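Local atomic coordinates of hypothetical protein (Bacteroides uniformis ATCC 8492, PDB entry 4QRL), a protein that is of unknown function but has a lipocalin-like beta-barrel fold and so may bind a small hydrophobic ligand. Residues A[28-33]-A[80-85]. Sequence-based numbering, arbitrary orientation.
Sequences VDSVFY and DTYFGW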
loop_
_atom_site.group_PDB
_atom_site.type_symbol
_atom_site.label_atom_id
_atom_site.label_comp_id
_atom_site.label_asym_id
_atom_site.label_seq_id
_atom_site.Cartn_x
_atom_site.Cartn_y
_atom_site.Cartn_z
ATOM N N VAL A 28 3.299 8.433 8.546
ATOM C CA VAL A 28 1.946 8.218 8.030
ATOM C C VAL A 28 1.167 7.535 9.132
ATOM O O VAL A 28 1.656 6.541 9.703
ATOM C CB VAL A 28 2.027 7.318 6.764
ATOM C CG1 VAL A 28 0.637 6.964 6.188
ATOM C CG2 VAL A 28 2.938 7.921 5.708
ATOM N N ASP A 29 -0.025 8.005 9.441
ATOM C CA ASP A 29 -0.713 7.244 10.500
ATOM C C ASP A 29 -2.139 6.882 10.131
ATOM O O ASP A 29 -2.914 6.449 10.986
ATOM C CB ASP A 29 -0.689 8.032 11.828
ATOM C CG ASP A 29 -1.531 9.301 11.882
ATOM O OD1 ASP A 29 -1.860 9.853 10.799
ATOM O OD2 ASP A 29 -1.826 9.768 13.009
ATOM N N SER A 30 -2.479 7.029 8.872
ATOM C CA SER A 30 -3.849 6.890 8.430
ATOM C C SER A 30 -4.067 5.849 7.345
ATOM O O SER A 30 -5.168 5.788 6.823
ATOM C CB SER A 30 -4.294 8.248 7.895
ATOM O OG SER A 30 -3.369 8.727 6.929
ATOM N N VAL A 31 -3.042 5.075 6.952
ATOM C CA VAL A 31 -3.189 4.149 5.820
ATOM C C VAL A 31 -2.874 2.735 6.265
ATOM O O VAL A 31 -1.865 2.507 6.940
ATOM C CB VAL A 31 -2.302 4.554 4.622
ATOM C CG1 VAL A 31 -2.473 3.578 3.461
ATOM C CG2 VAL A 31 -2.592 5.995 4.169
ATOM N N PHE A 32 -3.743 1.800 5.869
ATOM C CA PHE A 32 -3.636 0.387 6.258
ATOM C C PHE A 32 -3.836 -0.471 5.040
ATOM O O PHE A 32 -4.849 -0.296 4.343
ATOM C CB PHE A 32 -4.698 0.047 7.336
ATOM C CG PHE A 32 -4.533 0.857 8.603
ATOM C CD1 PHE A 32 -4.981 2.180 8.668
ATOM C CD2 PHE A 32 -3.817 0.351 9.678
ATOM C CE1 PHE A 32 -4.770 2.953 9.816
ATOM C CE2 PHE A 32 -3.621 1.129 10.835
ATOM C CZ PHE A 32 -4.110 2.411 10.897
ATOM N N TYR A 33 -2.860 -1.351 4.728
ATOM C CA TYR A 33 -2.989 -2.258 3.560
ATOM C C TYR A 33 -3.362 -3.630 4.054
ATOM O O TYR A 33 -2.884 -4.059 5.095
ATOM C CB TYR A 33 -1.678 -2.369 2.750
ATOM C CG TYR A 33 -1.302 -1.247 1.809
ATOM C CD1 TYR A 33 -1.894 0.012 1.913
ATOM C CD2 TYR A 33 -0.268 -1.404 0.886
ATOM C CE1 TYR A 33 -1.535 1.050 1.056
ATOM C CE2 TYR A 33 0.131 -0.355 0.063
ATOM C CZ TYR A 33 -0.501 0.868 0.155
ATOM O OH TYR A 33 -0.133 1.891 -0.691
ATOM N N ASP A 80 -6.100 10.097 -5.808
ATOM C CA ASP A 80 -4.771 10.734 -5.900
ATOM C C ASP A 80 -4.157 11.142 -4.562
ATOM O O ASP A 80 -2.952 11.425 -4.497
ATOM C CB ASP A 80 -4.818 11.953 -6.805
ATOM C CG ASP A 80 -5.110 11.655 -8.257
ATOM O OD1 ASP A 80 -4.983 10.477 -8.662
ATOM O OD2 ASP A 80 -5.437 12.599 -8.996
ATOM N N THR A 81 -4.963 11.154 -3.499
ATOM C CA THR A 81 -4.477 11.468 -2.170
ATOM C C THR A 81 -3.653 10.299 -1.645
ATOM O O THR A 81 -2.629 10.501 -0.979
ATOM C CB THR A 81 -5.669 11.775 -1.238
ATOM O OG1 THR A 81 -6.433 12.818 -1.818
ATOM C CG2 THR A 81 -5.251 12.167 0.161
ATOM N N TYR A 82 -4.107 9.074 -1.939
ATOM C CA TYR A 82 -3.493 7.893 -1.338
ATOM C C TYR A 82 -2.777 6.984 -2.300
ATOM O O TYR A 82 -1.931 6.205 -1.851
ATOM C CB TYR A 82 -4.561 7.109 -0.582
ATOM C CG TYR A 82 -5.169 7.905 0.557
ATOM C CD1 TYR A 82 -4.443 8.163 1.718
ATOM C CD2 TYR A 82 -6.457 8.417 0.464
ATOM C CE1 TYR A 82 -4.991 8.900 2.764
ATOM C CE2 TYR A 82 -7.013 9.166 1.498
ATOM C CZ TYR A 82 -6.279 9.392 2.651
ATOM O OH TYR A 82 -6.813 10.123 3.666
ATOM N N PHE A 83 -3.111 7.047 -3.600
ATOM C CA PHE A 83 -2.510 6.182 -4.602
ATOM C C PHE A 83 -2.073 6.991 -5.814
ATOM O O PHE A 83 -0.881 7.320 -5.916
ATOM C CB PHE A 83 -3.484 5.034 -4.963
ATOM C CG PHE A 83 -3.709 4.096 -3.797
ATOM C CD1 PHE A 83 -2.812 3.064 -3.530
ATOM C CD2 PHE A 83 -4.790 4.274 -2.934
ATOM C CE1 PHE A 83 -3.001 2.212 -2.434
ATOM C CE2 PHE A 83 -4.954 3.453 -1.820
ATOM C CZ PHE A 83 -4.056 2.432 -1.574
ATOM N N GLY A 84 -3.009 7.322 -6.711
ATOM C CA GLY A 84 -2.675 8.094 -7.905
ATOM C C GLY A 84 -1.889 7.297 -8.931
ATOM O O GLY A 84 -1.260 7.874 -9.811
ATOM N N TRP A 85 -1.920 5.947 -8.827
ATOM C CA TRP A 85 -1.179 5.085 -9.747
ATOM C C TRP A 85 -1.761 5.120 -11.135
ATOM O O TRP A 85 -2.988 5.059 -11.267
ATOM C CB TRP A 85 -1.157 3.627 -9.261
ATOM C CG TRP A 85 -0.595 3.395 -7.894
ATOM C CD1 TRP A 85 0.302 4.170 -7.218
ATOM C CD2 TRP A 85 -0.838 2.250 -7.068
ATOM N NE1 TRP A 85 0.576 3.613 -5.992
ATOM C CE2 TRP A 85 -0.084 2.417 -5.884
ATOM C CE3 TRP A 85 -1.639 1.099 -7.209
ATOM C CZ2 TRP A 85 -0.068 1.466 -4.870
ATOM C CZ3 TRP A 85 -1.618 0.151 -6.197
ATOM C CH2 TRP A 85 -0.856 0.349 -5.036
HETATM O O HOH W 1 -0.789 4.409 -0.156
#
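Tyr-33 brings its phenol end beside CE1 and CZ of the Phe-83 ring, and the overlap is slight: the planes are within 21° of parallel but slid apart, with ring centroids 5.8 Å from each other. The closest touch is Tyr-33 OH to Phe-83 CE1 at 3.4 Å. Tyr-33 CG stands anti to its own carbonyl carbon (chi1 -78°), and from there the ring carries its hydroxyl across to the other segment. A water in the plane of the phenol, 2.7 Å from Tyr-33 OH, donates to Tyr-82 O, while the same water sits over one face of Phe-83, near its rim. Further along, Val-31 CG2 lies 3.8 Å from Tyr-82 CD1, and Ser-30 OG stands at the edge of that ring. Tyr-33 OH also comes within 4.2 Å of Trp-85 CZ2, and Trp-85 rests one face on Phe-83 CD1. A phenylalanine here would keep the ring but would probably leave the water without its phenol mate, breaking the bridge to Tyr-82 O. These contacts lay the end of helix 79-82 and the turn after it against strand 25-36 of the antiparallel barrel, where Phe-40 and Phe-113 also meet Tyr-33. Side-chain packing thus joins the segments, their polar link running through water.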